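Local coordinates for protein GCN5-related N-acetyltransferase (Brucella melitensis biovar Abortus, PDB 4J3G) that probably transfers the acetyl group of acetyl-coenzyme A to an amine, as other GCN5-related N-acetyltransferases do, perhaps to the N-terminal alanine of a ribosomal protein, at residues G92-F97 with S103-V108; E67-D72 with Y88-P93. One frame throughout, in Å; residues are numbered along the deposited sequence.

How the contacts relate
Strand 84-93 belongs to both contacts, with Gly-92 and Pro-93 common to the two. In contact 1 it pairs edge to edge with strand 103-110; in contact 2 it receives a side chain from helix 59-72 packed against the sheet. The centres lie about 10 Å apart, and the pairing runs on from one into the other: the backbone N of Ser-107 is 2.8 Å from the O of Ser-90, a probable hydrogen bond, while CB of Ser-104 packs 3.4 Å from CD1 of Tyr-91. Contact 1 continues into the second subunit through Arg-95 and Glu-105. Contact 2 ends at a sulfate ion, probably from the crystallisation liquor, about 3 Å from the side chain of Arg-69 at the nearest atoms.

Contact 1: residues G92-F97 with S103-V108; sequences GPFRPF and SSELSV
Phe-94 and Glu-105 both carry CG anti to the backbone N (chi1 171° and 174°), and these torsions bring the phenyl ring and the carboxylate together across the end of the strand pair. With the rest of the glutamate chain extended, OE1 arrives at the ring edge, near its plane and 3.7 Å from CD1 of Phe-94. Such an approach sets the carboxylate oxygen against the ring hydrogens, away from the pi cloud, and the two planes are turned 42° from each other. CB of Phe-94 meanwhile packs against the backbone of Ser-103 and lies 4.1 Å from its CB.

The backbone beneath is the loop end of an antiparallel beta hairpin in the GNAT fold, where strand 84-93 leaves the sheet for the connection to strand 103-110. Gly-92 and Glu-105 form its last hydrogen-bonded pair: Gly-92 N donates to Glu-105 O at 3.0 Å, and Glu-105 N returns a bond to Gly-92 O at 2.8 Å. Pro-93 and Ser-104 follow as a non-hydrogen-bonded pair. Beyond them the strands part, and Phe-94 N makes just a weak bond of 3.5 Å to Ser-103 O. A water helps to bridge the widening gap, accepting from Arg-95 N and donating to Ser-103 O at 2.8 Å.

The polar ends look across the dimer interface. The salt bridges there are reciprocal: Glu-105 OE1 pairs with NH1 of Arg-95 of the second subunit, and Arg-95 NH2 with OE2 of Glu-105 of that subunit. Ser-103 OG is hydrogen-bonded to the O of Val-168 of the second subunit.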
ATOM      1  N   GLY A  92       1.720  11.435  -0.284  1.00 13.27           N
ATOM      2  CA  GLY A  92       0.625  11.115  -1.185  1.00 14.12           C
ATOM      3  C   GLY A  92      -0.218   9.987  -0.610  1.00 14.77           C
ATOM      4  O   GLY A  92      -0.080   9.622   0.549  1.00 12.82           O
ATOM      5  N   PRO A  93      -1.100   9.441  -1.407  1.00 16.42           N
ATOM      6  CA  PRO A  93      -2.023   8.481  -0.874  1.00 17.38           C
ATOM      7  C   PRO A  93      -1.328   7.223  -0.356  1.00 16.74           C
ATOM      8  O   PRO A  93      -0.366   6.751  -0.962  1.00 18.01           O
ATOM      9  CB  PRO A  93      -2.898   8.126  -2.092  1.00 19.20           C
ATOM     10  CG  PRO A  93      -2.766   9.275  -3.008  1.00 20.43           C
ATOM     11  CD  PRO A  93      -1.385   9.788  -2.818  1.00 19.53           C
ATOM     12  N   PHE A  94      -1.747   6.748   0.810  1.00 17.05           N
ATOM     13  CA  PHE A  94      -1.190   5.506   1.370  1.00 17.49           C
ATOM     14  C   PHE A  94      -1.726   4.292   0.605  1.00 19.25           C
ATOM     15  O   PHE A  94      -0.952   3.443   0.131  1.00 19.04           O
ATOM     16  CB  PHE A  94      -1.534   5.392   2.861  1.00 19.19           C
ATOM     17  CG  PHE A  94      -1.195   4.058   3.453  1.00 17.98           C
ATOM     18  CD1 PHE A  94       0.085   3.545   3.341  1.00 19.36           C
ATOM     19  CD2 PHE A  94      -2.165   3.300   4.062  1.00 20.35           C
ATOM     20  CE1 PHE A  94       0.399   2.319   3.892  1.00 19.41           C
ATOM     21  CE2 PHE A  94      -1.864   2.059   4.595  1.00 19.82           C
ATOM     22  CZ  PHE A  94      -0.594   1.565   4.490  1.00 20.50           C
ATOM     23  N   ARG A  95      -3.040   4.243   0.444  1.00 20.34           N
ATOM     24  CA  ARG A  95      -3.694   3.266  -0.415  1.00 23.13           C
ATOM     25  C   ARG A  95      -4.804   3.962  -1.211  1.00 25.89           C
ATOM     26  O   ARG A  95      -5.434   4.902  -0.716  1.00 24.96           O
ATOM     27  CB  ARG A  95      -4.268   2.124   0.427  1.00 25.03           C
ATOM     28  CG  ARG A  95      -3.254   1.020   0.746  1.00 26.70           C
ATOM     29  CD  ARG A  95      -3.513   0.346   2.099  1.00 28.68           C
ATOM     30  NE  ARG A  95      -4.523  -0.717   2.060  1.00 29.69           N
ATOM     31  CZ  ARG A  95      -4.257  -2.011   1.876  1.00 29.43           C
ATOM     32  NH1 ARG A  95      -3.010  -2.424   1.662  1.00 29.93           N
ATOM     33  NH2 ARG A  95      -5.257  -2.894   1.897  1.00 31.16           N
ATOM     34  N   PRO A  96      -5.059   3.498  -2.449  1.00 31.55           N
ATOM     35  CA  PRO A  96      -6.048   4.150  -3.316  1.00 35.98           C
ATOM     36  C   PRO A  96      -7.448   4.325  -2.704  1.00 37.82           C
ATOM     37  O   PRO A  96      -8.083   5.345  -2.939  1.00 48.50           O
ATOM     38  CB  PRO A  96      -6.136   3.200  -4.537  1.00 38.32           C
ATOM     39  CG  PRO A  96      -5.614   1.884  -4.054  1.00 36.50           C
ATOM     40  CD  PRO A  96      -4.535   2.258  -3.060  1.00 34.88           C
ATOM     41  N   PHE A  97      -7.921   3.352  -1.938  1.00 35.43           N
ATOM     42  CA  PHE A  97      -9.347   3.245  -1.606  1.00 31.78           C
ATOM     43  C   PHE A  97      -9.893   4.414  -0.718  1.00 30.58           C
ATOM     44  O   PHE A  97      -9.146   5.017   0.053  1.00 24.20           O
ATOM     45  CB  PHE A  97      -9.578   1.892  -0.920  1.00 32.37           C
ATOM     46  N   SER A 103      -5.239   8.928   5.401  1.00 11.84           N
ATOM     47  CA  SER A 103      -3.898   8.452   5.619  1.00 12.05           C
ATOM     48  C   SER A 103      -3.035   8.761   4.403  1.00 11.79           C
ATOM     49  O   SER A 103      -3.457   8.509   3.272  1.00 12.28           O
ATOM     50  CB  SER A 103      -3.887   6.953   5.871  1.00 12.12           C
ATOM     51  OG  SER A 103      -4.721   6.644   6.990  1.00 12.85           O
ATOM     52  N   SER A 104      -1.833   9.248   4.650  1.00 11.94           N
ATOM     53  CA  SER A 104      -0.887   9.598   3.599  1.00 12.58           C
ATOM     54  C   SER A 104       0.467   8.985   3.903  1.00 12.96           C
ATOM     55  O   SER A 104       0.922   8.961   5.079  1.00 12.35           O
ATOM     56  CB  SER A 104      -0.747  11.114   3.501  1.00 13.24           C
ATOM     57  OG  SER A 104      -1.957  11.729   3.109  1.00 13.35           O
ATOM     58  N   GLU A 105       1.158   8.554   2.862  1.00 13.76           N
ATOM     59  CA  GLU A 105       2.504   8.035   3.027  1.00 14.58           C
ATOM     60  C   GLU A 105       3.511   9.091   2.622  1.00 15.13           C
ATOM     61  O   GLU A 105       3.394   9.687   1.523  1.00 13.65           O
ATOM     62  CB  GLU A 105       2.729   6.786   2.166  1.00 16.73           C
ATOM     63  CG  GLU A 105       4.169   6.331   2.237  1.00 19.85           C
ATOM     64  CD  GLU A 105       4.360   4.886   1.816  1.00 24.39           C
ATOM     65  OE1 GLU A 105       3.339   4.140   1.679  1.00 25.73           O
ATOM     66  OE2 GLU A 105       5.549   4.505   1.652  1.00 27.15           O
ATOM     67  N   LEU A 106       4.518   9.325   3.465  1.00 15.98           N
ATOM     68  CA  LEU A 106       5.439  10.412   3.208  1.00 17.42           C
ATOM     69  C   LEU A 106       6.799   9.901   2.781  1.00 18.63           C
ATOM     70  O   LEU A 106       7.178   8.763   3.107  1.00 19.77           O
ATOM     71  CB  LEU A 106       5.483  11.409   4.399  1.00 20.38           C
ATOM     72  CG  LEU A 106       6.347  11.233   5.642  1.00 24.20           C
ATOM     73  CD1 LEU A 106       6.036  12.373   6.608  1.00 25.03           C
ATOM     74  CD2 LEU A 106       6.169   9.917   6.337  1.00 24.60           C
ATOM     75  N   SER A 107       7.528  10.746   2.039  1.00 18.31           N
ATOM     76  CA  SER A 107       8.885  10.461   1.593  1.00 18.21           C
ATOM     77  C   SER A 107       9.752  11.689   1.737  1.00 17.58           C
ATOM     78  O   SER A 107       9.292  12.813   1.550  1.00 15.82           O
ATOM     79  CB  SER A 107       8.886  10.065   0.131  1.00 19.46           C
ATOM     80  OG  SER A 107       8.178   8.863  -0.075  1.00 21.57           O
ATOM     81  N   VAL A 108      11.010  11.458   2.100  1.00 17.69           N
ATOM     82  CA  VAL A 108      11.990  12.498   2.281  1.00 18.15           C
ATOM     83  C   VAL A 108      13.254  12.058   1.577  1.00 18.02           C
ATOM     84  O   VAL A 108      13.793  10.997   1.887  1.00 18.59           O
ATOM     85  CB  VAL A 108      12.355  12.690   3.767  1.00 19.53           C
ATOM     86  CG1 VAL A 108      13.451  13.734   3.925  1.00 20.51           C
ATOM     87  CG2 VAL A 108      11.145  13.059   4.583  1.00 19.61           C
TER
HETATM   88  O   HOH W   1      -4.524   6.840   1.230  1.00 20.98           O

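Contact 2: residues E67-D72 with Y88-P93; sequences ENRNRD and YASYGP
Arg-69 reaches from helix 59-72 to Ser-90 on the strand, where its NE donates a hydrogen bond to OG at 3.0 Å with an N-H...O angle of 151°. This is helix-on-sheet packing within the alpha/beta GNAT fold: the short helical and strand segments approach to 10.0 Å between axes, with their directions 65° apart, and the arginine side chain spans the separation.

The serine oxygen lies at the edge of the guanidinium, close to the plane in which NE-H points, though the bond is bent. Tyr-91 O takes a different position, over one face of the same group. It is 3.4 Å from NE, but the angle there is too poor for a hydrogen bond, and the carbonyl instead covers the flat surface near its rim. CA of Gly-92 lies over that same face, 4.2 Å from NH1; the absence of a side chain on this glycine lets the guanidinium settle close to the backbone.

Two torsions put the donor and acceptor in place. The arginine chain bends at chi2 (-72°), turning CD and NE toward the strand, while the serine hydroxyl oxygen stands anti to its own backbone N. Ser-90 OG has a second partner, the O of Pro-75, as donor to the carbonyl and acceptor from the arginine, which would fix the rotation of the hydroxyl. Phe-74 also touches Arg-69, adding a hydrophobic neighbour from the connection that follows the helix. Tyr-91 points to the other side of the sheet, onto Leu-127 and Ala-131 of helix 119-133. Outside the two segments, a bound sulfate ion takes up the charge of the arginine, its O3 forming a salt bridge with NH2 of Arg-69.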
ATOM      1  N   GLU A  67       3.061  18.021 -11.081  1.00 21.59           N
ATOM      2  CA  GLU A  67       1.778  18.593 -11.503  1.00 23.09           C
ATOM      3  C   GLU A  67       0.669  17.842 -10.829  1.00 23.83           C
ATOM      4  O   GLU A  67      -0.336  18.440 -10.386  1.00 22.89           O
ATOM      5  CB  GLU A  67       1.635  18.491 -13.013  1.00 23.70           C
ATOM      6  N   ASN A  68       0.818  16.517 -10.755  1.00 23.70           N
ATOM      7  CA  ASN A  68      -0.209  15.694 -10.146  1.00 25.23           C
ATOM      8  C   ASN A  68      -0.276  15.920  -8.619  1.00 25.82           C
ATOM      9  O   ASN A  68      -1.377  15.967  -8.038  1.00 25.45           O
ATOM     10  CB  ASN A  68       0.005  14.235 -10.453  1.00 27.03           C
ATOM     11  CG  ASN A  68      -0.254  13.891 -11.908  1.00 30.43           C
ATOM     12  OD1 ASN A  68      -0.898  14.641 -12.646  1.00 35.48           O
ATOM     13  ND2 ASN A  68       0.254  12.762 -12.326  1.00 32.44           N
ATOM     14  N   ARG A  69       0.870  16.106  -7.973  1.00 22.92           N
ATOM     15  CA  ARG A  69       0.870  16.448  -6.521  1.00 23.89           C
ATOM     16  C   ARG A  69       0.080  17.735  -6.261  1.00 23.77           C
ATOM     17  O   ARG A  69      -0.840  17.777  -5.430  1.00 23.69           O
ATOM     18  CB  ARG A  69       2.298  16.648  -6.003  1.00 24.06           C
ATOM     19  CG  ARG A  69       2.999  15.346  -5.757  1.00 24.87           C
ATOM     20  CD  ARG A  69       2.397  14.703  -4.538  1.00 26.47           C
ATOM     21  NE  ARG A  69       3.255  13.688  -4.004  1.00 28.83           N
ATOM     22  CZ  ARG A  69       3.120  12.392  -4.226  1.00 29.68           C
ATOM     23  NH1 ARG A  69       2.134  11.936  -4.993  1.00 32.25           N
ATOM     24  NH2 ARG A  69       3.965  11.550  -3.662  1.00 27.81           N
ATOM     25  N   ASN A  70       0.458  18.770  -6.985  1.00 25.79           N
ATOM     26  CA  ASN A  70      -0.202  20.067  -6.882  1.00 28.62           C
ATOM     27  C   ASN A  70      -1.703  19.924  -7.121  1.00 28.14           C
ATOM     28  O   ASN A  70      -2.506  20.479  -6.372  1.00 29.27           O
ATOM     29  CB  ASN A  70       0.378  21.070  -7.898  1.00 31.26           C
ATOM     30  CG  ASN A  70       1.844  21.418  -7.636  1.00 33.77           C
ATOM     31  OD1 ASN A  70       2.374  21.253  -6.517  1.00 33.43           O
ATOM     32  ND2 ASN A  70       2.513  21.922  -8.682  1.00 34.07           N
ATOM     33  N   ARG A  71      -2.075  19.219  -8.194  1.00 27.38           N
ATOM     34  CA  ARG A  71      -3.482  19.082  -8.581  1.00 27.53           C
ATOM     35  C   ARG A  71      -4.294  18.418  -7.480  1.00 27.61           C
ATOM     36  O   ARG A  71      -5.424  18.834  -7.193  1.00 28.43           O
ATOM     37  CB  ARG A  71      -3.611  18.261  -9.867  1.00 27.31           C
ATOM     38  N   ASP A  72      -3.686  17.418  -6.837  1.00 25.63           N
ATOM     39  CA  ASP A  72      -4.335  16.573  -5.836  1.00 25.60           C
ATOM     40  C   ASP A  72      -4.305  17.123  -4.416  1.00 22.37           C
ATOM     41  O   ASP A  72      -4.819  16.487  -3.493  1.00 22.31           O
ATOM     42  CB  ASP A  72      -3.651  15.193  -5.800  1.00 26.96           C
ATOM     43  CG  ASP A  72      -3.792  14.442  -7.069  1.00 31.09           C
ATOM     44  OD1 ASP A  72      -4.648  14.818  -7.896  1.00 33.75           O
ATOM     45  OD2 ASP A  72      -3.028  13.469  -7.251  1.00 31.12           O
ATOM     46  N   TYR A  88      14.267  17.173  -0.837  1.00 17.21           N
ATOM     47  CA  TYR A  88      12.849  17.467  -0.925  1.00 17.00           C
ATOM     48  C   TYR A  88      12.002  16.424  -0.178  1.00 15.81           C
ATOM     49  O   TYR A  88      12.460  15.324   0.145  1.00 16.43           O
ATOM     50  CB  TYR A  88      12.382  17.588  -2.386  1.00 16.87           C
ATOM     51  CG  TYR A  88      12.296  16.282  -3.182  1.00 17.35           C
ATOM     52  CD1 TYR A  88      13.402  15.771  -3.862  1.00 18.44           C
ATOM     53  CD2 TYR A  88      11.075  15.600  -3.317  1.00 18.23           C
ATOM     54  CE1 TYR A  88      13.297  14.602  -4.630  1.00 18.93           C
ATOM     55  CE2 TYR A  88      10.968  14.425  -4.072  1.00 18.28           C
ATOM     56  CZ  TYR A  88      12.085  13.944  -4.740  1.00 19.06           C
ATOM     57  OH  TYR A  88      11.995  12.795  -5.516  1.00 19.56           O
ATOM     58  N   ALA A  89      10.746  16.779   0.057  1.00 15.19           N
ATOM     59  CA  ALA A  89       9.819  15.865   0.764  1.00 15.05           C
ATOM     60  C   ALA A  89       8.413  16.017   0.256  1.00 13.89           C
ATOM     61  O   ALA A  89       7.968  17.120  -0.143  1.00 14.57           O
ATOM     62  CB  ALA A  89       9.828  16.109   2.286  1.00 15.48           C
ATOM     63  N   SER A  90       7.677  14.916   0.296  1.00 13.83           N
ATOM     64  CA  SER A  90       6.295  14.984  -0.072  1.00 13.05           C
ATOM     65  C   SER A  90       5.507  13.880   0.606  1.00 12.56           C
ATOM     66  O   SER A  90       6.051  13.032   1.304  1.00 12.23           O
ATOM     67  CB  SER A  90       6.155  14.907  -1.601  1.00 13.05           C
ATOM     68  OG  SER A  90       4.843  15.286  -2.001  1.00 14.35           O
ATOM     69  N   TYR A  91       4.194  13.943   0.437  1.00 13.38           N
ATOM     70  CA  TYR A  91       3.334  12.814   0.806  1.00 12.46           C
ATOM     71  C   TYR A  91       2.226  12.673  -0.187  1.00 13.84           C
ATOM     72  O   TYR A  91       1.894  13.624  -0.922  1.00 13.98           O
ATOM     73  CB  TYR A  91       2.809  12.910   2.219  1.00 12.85           C
ATOM     74  CG  TYR A  91       1.853  13.995   2.507  1.00 12.96           C
ATOM     75  CD1 TYR A  91       0.511  13.935   2.061  1.00 13.24           C
ATOM     76  CD2 TYR A  91       2.219  15.061   3.309  1.00 13.45           C
ATOM     77  CE1 TYR A  91      -0.373  14.957   2.349  1.00 13.67           C
ATOM     78  CE2 TYR A  91       1.318  16.061   3.617  1.00 13.88           C
ATOM     79  CZ  TYR A  91       0.038  16.005   3.144  1.00 14.21           C
ATOM     80  OH  TYR A  91      -0.838  17.048   3.444  1.00 15.65           O
ATOM     81  N   GLY A  92       1.720  11.435  -0.284  1.00 13.27           N
ATOM     82  CA  GLY A  92       0.625  11.115  -1.185  1.00 14.12           C
ATOM     83  C   GLY A  92      -0.218   9.987  -0.610  1.00 14.77           C
ATOM     84  O   GLY A  92      -0.080   9.622   0.549  1.00 12.82           O
ATOM     85  N   PRO A  93      -1.100   9.441  -1.407  1.00 16.42           N
ATOM     86  CA  PRO A  93      -2.023   8.481  -0.874  1.00 17.38           C
ATOM     87  C   PRO A  93      -1.328   7.223  -0.356  1.00 16.74           C
ATOM     88  O   PRO A  93      -0.366   6.751  -0.962  1.00 18.01           O
ATOM     89  CB  PRO A  93      -2.898   8.126  -2.092  1.00 19.20           C
ATOM     90  CG  PRO A  93      -2.766   9.275  -3.008  1.00 20.43           C
ATOM     91  CD  PRO A  93      -1.385   9.788  -2.818  1.00 19.53           C
TER